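Local coordinates for protein serine repeat antigen 5 (Plasmodium falciparum, PDB 6X42) that adopts the fold of a papain-family cysteine protease and, as a pseudo-zymogen, probably lacks the ordinary activity of that family, at residues V183-N197 / C212-Y226. Numbering follows the deposited sequence. Where two conformers were deposited one is given.
Sequences VMNKGSVIAYIKAEN and CGDDTADHAVNIVGY. With CA (calcium ion), chain B; CA (calcium ion), chain C; EDO (1,2-ethanediol), chain F.
Ala191 and Val221 form the centre of an antiparallel pairing of strands 189-193 and 219-226, with Ala191 N donating to Val221 O (2.9 Å) and Val221 N to Ala191 O (2.8 Å). Ile193 O accepts from both Asp218 N and His219 N, the mark of a classic beta bulge. Tyr192 leans back over the partner strand: its CB meets Ala217 CB at 3.8 Å, and chi1 of -101°, off the staggered positions, turns CG and CD2 to His219 O, with CD2 at 3.4 Å. Farther along, CE2 passes His219 C, while CE1, CZ and then OH lie by Ala220 CB, whose methyl makes a CH-pi contact over one ring face. On the other side of the sheet, Ile193 CG1 reaches the edge of the His219 ring, whose NE2 is hydrogen-bonded to Asn244 OD1, consistent with the His-Asn pair of papain. Beyond the bulge, Asp218 OD1 accepts from Ala195 N (2.8 Å) through its syn lone pair. Asn197 divides its amide: ND2 donates to Asp214 OD2 (2.8 Å), while OD1 binds the calcium ion that Asp214 chelates with both oxygens and Glu196 OE2 also holds. The calcium probably offsets the repulsion between these two carboxylates, bridging 3-10 segment 195-197 and the Asp214 loop.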
loop_
_atom_site.group_PDB
_atom_site.type_symbol
_atom_site.label_atom_id
_atom_site.label_comp_id
_atom_site.label_asym_id
_atom_site.label_seq_id
_atom_site.Cartn_x
_atom_site.Cartn_y
_atom_site.Cartn_z
ATOM N N VAL A 183 -3.830 -8.509 5.273
ATOM C CA VAL A 183 -4.749 -8.229 4.170
ATOM C C VAL A 183 -6.182 -8.536 4.591
ATOM O O VAL A 183 -7.101 -7.750 4.336
ATOM C CB VAL A 183 -4.322 -9.001 2.908
ATOM C CG1 VAL A 183 -5.387 -8.903 1.810
ATOM C CG2 VAL A 183 -2.984 -8.490 2.390
ATOM N N MET A 184 -6.387 -9.662 5.272
ATOM C CA MET A 184 -7.725 -10.003 5.747
ATOM C C MET A 184 -8.249 -8.970 6.736
ATOM O O MET A 184 -9.405 -8.548 6.651
ATOM C CB MET A 184 -7.699 -11.380 6.409
ATOM C CG MET A 184 -7.512 -12.491 5.401
ATOM S SD MET A 184 -7.519 -14.137 6.105
ATOM C CE MET A 184 -9.074 -14.111 7.000
ATOM N N ASN A 185 -7.410 -8.546 7.684
ATOM C CA ASN A 185 -7.886 -7.718 8.784
ATOM C C ASN A 185 -7.905 -6.229 8.465
ATOM O O ASN A 185 -8.828 -5.524 8.906
ATOM C CB ASN A 185 -7.016 -7.956 10.018
ATOM C CG ASN A 185 -7.232 -9.326 10.642
ATOM O OD1 ASN A 185 -8.196 -10.037 10.339
ATOM N ND2 ASN A 185 -6.305 -9.715 11.490
ATOM N N LYS A 186 -6.903 -5.729 7.736
ATOM C CA LYS A 186 -6.802 -4.308 7.429
ATOM C C LYS A 186 -7.170 -3.956 5.996
ATOM O O LYS A 186 -7.279 -2.763 5.678
ATOM C CB LYS A 186 -5.382 -3.814 7.715
ATOM C CG LYS A 186 -5.028 -3.758 9.206
ATOM C CD LYS A 186 -3.531 -3.520 9.445
ATOM C CE LYS A 186 -3.247 -3.265 10.890
ATOM N NZ LYS A 186 -3.184 -4.523 11.649
ATOM N N GLY A 187 -7.346 -4.951 5.121
ATOM C CA GLY A 187 -7.703 -4.735 3.737
ATOM C C GLY A 187 -6.526 -4.652 2.795
ATOM O O GLY A 187 -6.724 -4.724 1.567
ATOM N N SER A 188 -5.315 -4.516 3.318
ATOM C CA SER A 188 -4.130 -4.334 2.491
ATOM C C SER A 188 -2.914 -4.328 3.411
ATOM O O SER A 188 -3.036 -4.157 4.630
ATOM C CB SER A 188 -4.159 -3.001 1.742
ATOM O OG SER A 188 -4.153 -1.893 2.651
ATOM N N VAL A 189 -1.737 -4.442 2.793
ATOM C CA VAL A 189 -0.498 -3.957 3.383
ATOM C C VAL A 189 0.174 -3.043 2.367
ATOM O O VAL A 189 -0.134 -3.069 1.173
ATOM C CB VAL A 189 0.467 -5.083 3.813
ATOM C CG1 VAL A 189 -0.183 -6.002 4.822
ATOM C CG2 VAL A 189 0.994 -5.857 2.595
ATOM N N ILE A 190 1.104 -2.222 2.852
ATOM C CA ILE A 190 2.043 -1.512 1.998
ATOM C C ILE A 190 3.164 -2.482 1.666
ATOM O O ILE A 190 3.630 -3.207 2.554
ATOM C CB ILE A 190 2.583 -0.273 2.734
ATOM C CG1 ILE A 190 1.457 0.652 3.200
ATOM C CG2 ILE A 190 3.594 0.451 1.839
ATOM C CD1 ILE A 190 1.912 1.624 4.295
ATOM N N ALA A 191 3.592 -2.523 0.409
ATOM C CA ALA A 191 4.720 -3.367 0.024
ATOM C C ALA A 191 5.715 -2.554 -0.776
ATOM O O ALA A 191 5.320 -1.678 -1.558
ATOM C CB ALA A 191 4.279 -4.590 -0.798
ATOM N N TYR A 192 6.994 -2.856 -0.635
ATOM C CA TYR A 192 8.063 -2.177 -1.394
ATOM C C TYR A 192 8.605 -3.126 -2.445
ATOM O O TYR A 192 8.805 -4.255 -2.127
ATOM C CB TYR A 192 9.188 -1.639 -0.508
ATOM C CG TYR A 192 9.030 -0.158 -0.296
ATOM C CD1 TYR A 192 8.394 0.336 0.826
ATOM C CD2 TYR A 192 9.414 0.743 -1.272
ATOM C CE1 TYR A 192 8.197 1.693 0.999
ATOM C CE2 TYR A 192 9.220 2.105 -1.118
ATOM C CZ TYR A 192 8.615 2.582 0.027
ATOM O OH TYR A 192 8.418 3.920 0.194
ATOM N N ILE A 193 8.762 -2.639 -3.659
ATOM C CA ILE A 193 9.368 -3.333 -4.781
ATOM C C ILE A 193 10.376 -2.398 -5.442
ATOM O O ILE A 193 10.430 -1.201 -5.169
ATOM C CB ILE A 193 8.317 -3.810 -5.812
ATOM C CG1 ILE A 193 7.587 -2.630 -6.477
ATOM C CG2 ILE A 193 7.308 -4.731 -5.133
ATOM C CD1 ILE A 193 6.735 -3.060 -7.676
ATOM N N LYS A 194 11.182 -2.953 -6.340
ATOM C CA LYS A 194 12.017 -2.140 -7.217
ATOM C C LYS A 194 11.227 -1.903 -8.501
ATOM O O LYS A 194 10.821 -2.861 -9.172
ATOM C CB LYS A 194 13.376 -2.792 -7.485
ATOM C CG LYS A 194 14.446 -1.761 -7.875
ATOM C CD LYS A 194 15.844 -2.350 -7.916
ATOM C CE LYS A 194 16.903 -1.269 -7.971
ATOM N NZ LYS A 194 18.256 -1.880 -8.067
ATOM N N ALA A 195 10.989 -0.628 -8.824
ATOM C CA ALA A 195 10.095 -0.286 -9.931
ATOM C C ALA A 195 10.553 -0.925 -11.237
ATOM O O ALA A 195 9.718 -1.315 -12.069
ATOM C CB ALA A 195 9.998 1.230 -10.106
ATOM N N GLU A 196 11.872 -1.018 -11.446
ATOM C CA GLU A 196 12.365 -1.618 -12.680
ATOM C C GLU A 196 11.727 -2.976 -12.938
ATOM O O GLU A 196 11.527 -3.360 -14.095
ATOM C CB GLU A 196 13.896 -1.756 -12.647
ATOM C CG GLU A 196 14.413 -2.894 -11.770
ATOM C CD GLU A 196 15.923 -3.101 -11.811
ATOM O OE1 GLU A 196 16.669 -2.109 -12.014
ATOM O OE2 GLU A 196 16.364 -4.247 -11.560
ATOM N N ASN A 197 11.419 -3.716 -11.873
ATOM C CA ASN A 197 11.013 -5.100 -12.010
ATOM C C ASN A 197 9.652 -5.252 -12.656
ATOM O O ASN A 197 9.352 -6.341 -13.158
ATOM C CB ASN A 197 11.040 -5.815 -10.665
ATOM C CG ASN A 197 12.455 -6.022 -10.167
ATOM O OD1 ASN A 197 13.385 -6.061 -10.972
ATOM N ND2 ASN A 197 12.637 -6.144 -8.872
ATOM N N CYS A 212 12.459 -12.682 -9.786
ATOM C CA CYS A 212 13.194 -12.317 -8.593
ATOM C C CYS A 212 13.114 -10.816 -8.327
ATOM O O CYS A 212 12.958 -10.005 -9.235
ATOM C CB CYS A 212 14.683 -12.651 -8.782
ATOM S SG CYS A 212 15.116 -14.375 -9.227
ATOM N N GLY A 213 13.277 -10.461 -7.064
ATOM C CA GLY A 213 13.526 -9.092 -6.672
ATOM C C GLY A 213 15.006 -8.765 -6.707
ATOM O O GLY A 213 15.834 -9.510 -7.249
ATOM N N ASP A 214 15.331 -7.622 -6.126
ATOM C CA ASP A 214 16.686 -7.105 -6.050
ATOM C C ASP A 214 17.056 -6.911 -4.588
ATOM O O ASP A 214 16.242 -7.101 -3.690
ATOM C CB ASP A 214 16.768 -5.790 -6.824
ATOM C CG ASP A 214 16.494 -5.984 -8.298
ATOM O OD1 ASP A 214 17.375 -6.435 -9.058
ATOM O OD2 ASP A 214 15.374 -5.742 -8.740
ATOM N N ASP A 215 18.291 -6.476 -4.358
ATOM C CA ASP A 215 18.762 -6.274 -2.998
ATOM C C ASP A 215 18.007 -5.144 -2.312
ATOM O O ASP A 215 17.874 -5.139 -1.082
ATOM C CB ASP A 215 20.251 -5.940 -3.087
ATOM C CG ASP A 215 21.015 -6.129 -1.805
ATOM O OD1 ASP A 215 20.483 -6.664 -0.803
ATOM O OD2 ASP A 215 22.219 -5.775 -1.867
ATOM N N THR A 216 17.502 -4.186 -3.091
ATOM C CA THR A 216 16.844 -2.999 -2.592
ATOM C C THR A 216 15.506 -2.804 -3.292
ATOM O O THR A 216 15.152 -3.519 -4.235
ATOM C CB THR A 216 17.712 -1.747 -2.763
ATOM O OG1 THR A 216 17.914 -1.481 -4.153
ATOM C CG2 THR A 216 19.064 -1.923 -2.089
ATOM N N ALA A 217 14.786 -1.776 -2.838
ATOM C CA ALA A 217 13.496 -1.385 -3.396
ATOM C C ALA A 217 13.441 0.127 -3.486
ATOM O O ALA A 217 14.249 0.826 -2.872
ATOM C CB ALA A 217 12.339 -1.922 -2.546
ATOM N N ASP A 218 12.448 0.640 -4.248
ATOM C CA ASP A 218 12.331 2.078 -4.451
ATOM C C ASP A 218 10.923 2.538 -4.780
ATOM O O ASP A 218 10.752 3.729 -5.043
ATOM C CB ASP A 218 13.315 2.562 -5.539
ATOM C CG ASP A 218 13.019 1.964 -6.909
ATOM O OD1 ASP A 218 11.964 1.302 -7.060
ATOM O OD2 ASP A 218 13.841 2.166 -7.831
ATOM N N HIS A 219 9.905 1.678 -4.695
ATOM C CA HIS A 219 8.570 2.024 -5.157
ATOM C C HIS A 219 7.581 1.277 -4.284
ATOM O O HIS A 219 7.698 0.064 -4.101
ATOM C CB HIS A 219 8.444 1.633 -6.645
ATOM C CG HIS A 219 7.109 1.929 -7.231
ATOM N ND1 HIS A 219 6.659 3.208 -7.469
ATOM C CD2 HIS A 219 6.134 1.096 -7.656
ATOM C CE1 HIS A 219 5.438 3.140 -7.966
ATOM N NE2 HIS A 219 5.093 1.870 -8.083
ATOM N N ALA A 220 6.625 2.014 -3.744
ATOM C CA ALA A 220 5.622 1.457 -2.855
ATOM C C ALA A 220 4.346 1.115 -3.617
ATOM O O ALA A 220 3.878 1.894 -4.440
ATOM C CB ALA A 220 5.284 2.427 -1.733
ATOM N N VAL A 221 3.819 -0.082 -3.346
ATOM C CA VAL A 221 2.591 -0.621 -3.902
ATOM C C VAL A 221 1.779 -1.188 -2.738
ATOM O O VAL A 221 2.152 -1.021 -1.583
ATOM C CB VAL A 221 2.874 -1.679 -4.985
ATOM C CG1 VAL A 221 3.566 -1.044 -6.186
ATOM C CG2 VAL A 221 3.710 -2.824 -4.416
ATOM N N ASN A 222 0.641 -1.830 -3.023
ATOM C CA ASN A 222 -0.125 -2.485 -1.964
ATOM C C ASN A 222 -0.401 -3.920 -2.363
ATOM O O ASN A 222 -0.820 -4.188 -3.492
ATOM C CB ASN A 222 -1.451 -1.776 -1.697
ATOM C CG ASN A 222 -1.261 -0.349 -1.234
ATOM O OD1 ASN A 222 -1.291 0.584 -2.041
ATOM N ND2 ASN A 222 -1.021 -0.172 0.069
ATOM N N ILE A 223 -0.233 -4.843 -1.420
ATOM C CA ILE A 223 -0.779 -6.187 -1.583
ATOM C C ILE A 223 -2.206 -6.153 -1.074
ATOM O O ILE A 223 -2.463 -5.696 0.049
ATOM C CB ILE A 223 0.071 -7.244 -0.869
ATOM C CG1 ILE A 223 1.463 -7.324 -1.490
ATOM C CG2 ILE A 223 -0.631 -8.598 -0.927
ATOM C CD1 ILE A 223 2.445 -8.164 -0.681
ATOM N N VAL A 224 -3.140 -6.582 -1.922
ATOM C CA VAL A 224 -4.569 -6.450 -1.659
ATOM C C VAL A 224 -5.317 -7.766 -1.688
ATOM O O VAL A 224 -6.522 -7.778 -1.407
ATOM C CB VAL A 224 -5.226 -5.422 -2.605
ATOM C CG1 VAL A 224 -4.499 -4.093 -2.514
ATOM C CG2 VAL A 224 -5.285 -5.917 -4.051
ATOM N N GLY A 225 -4.662 -8.853 -2.051
ATOM C CA GLY A 225 -5.316 -10.143 -2.144
ATOM C C GLY A 225 -4.295 -11.177 -2.564
ATOM O O GLY A 225 -3.088 -10.903 -2.632
ATOM N N TYR A 226 -4.796 -12.379 -2.838
ATOM C CA TYR A 226 -3.931 -13.529 -3.076
ATOM C C TYR A 226 -4.797 -14.715 -3.490
ATOM O O TYR A 226 -6.017 -14.735 -3.283
ATOM C CB TYR A 226 -3.106 -13.907 -1.837
ATOM C CG TYR A 226 -3.917 -13.961 -0.566
ATOM C CD1 TYR A 226 -3.953 -12.870 0.294
ATOM C CD2 TYR A 226 -4.647 -15.100 -0.222
ATOM C CE1 TYR A 226 -4.693 -12.903 1.455
ATOM C CE2 TYR A 226 -5.367 -15.144 0.941
ATOM C CZ TYR A 226 -5.393 -14.030 1.769
ATOM O OH TYR A 226 -6.124 -14.013 2.928
HETATM CA CA CA B . 15.732 -6.417 -11.055
HETATM CA CA CA C . 18.961 -5.992 0.812
HETATM C C1 EDO F . 10.524 4.929 -8.765
HETATM O O1 EDO F . 10.902 5.182 -7.408
HETATM C C2 EDO F . 11.538 5.580 -9.688
HETATM O O2 EDO F . 11.601 6.968 -9.355
HETATM O O HOH W 1 -8.413 -6.301 0.164
HETATM O O HOH W 2 18.965 -3.257 -5.864
HETATM O O HOH W 3 13.727 0.916 -10.230
HETATM O O HOH W 4 14.944 -8.702 -10.761
HETATM O O HOH W 5 17.515 -4.571 2.056
HETATM O O HOH W 6 20.355 -6.471 2.644
#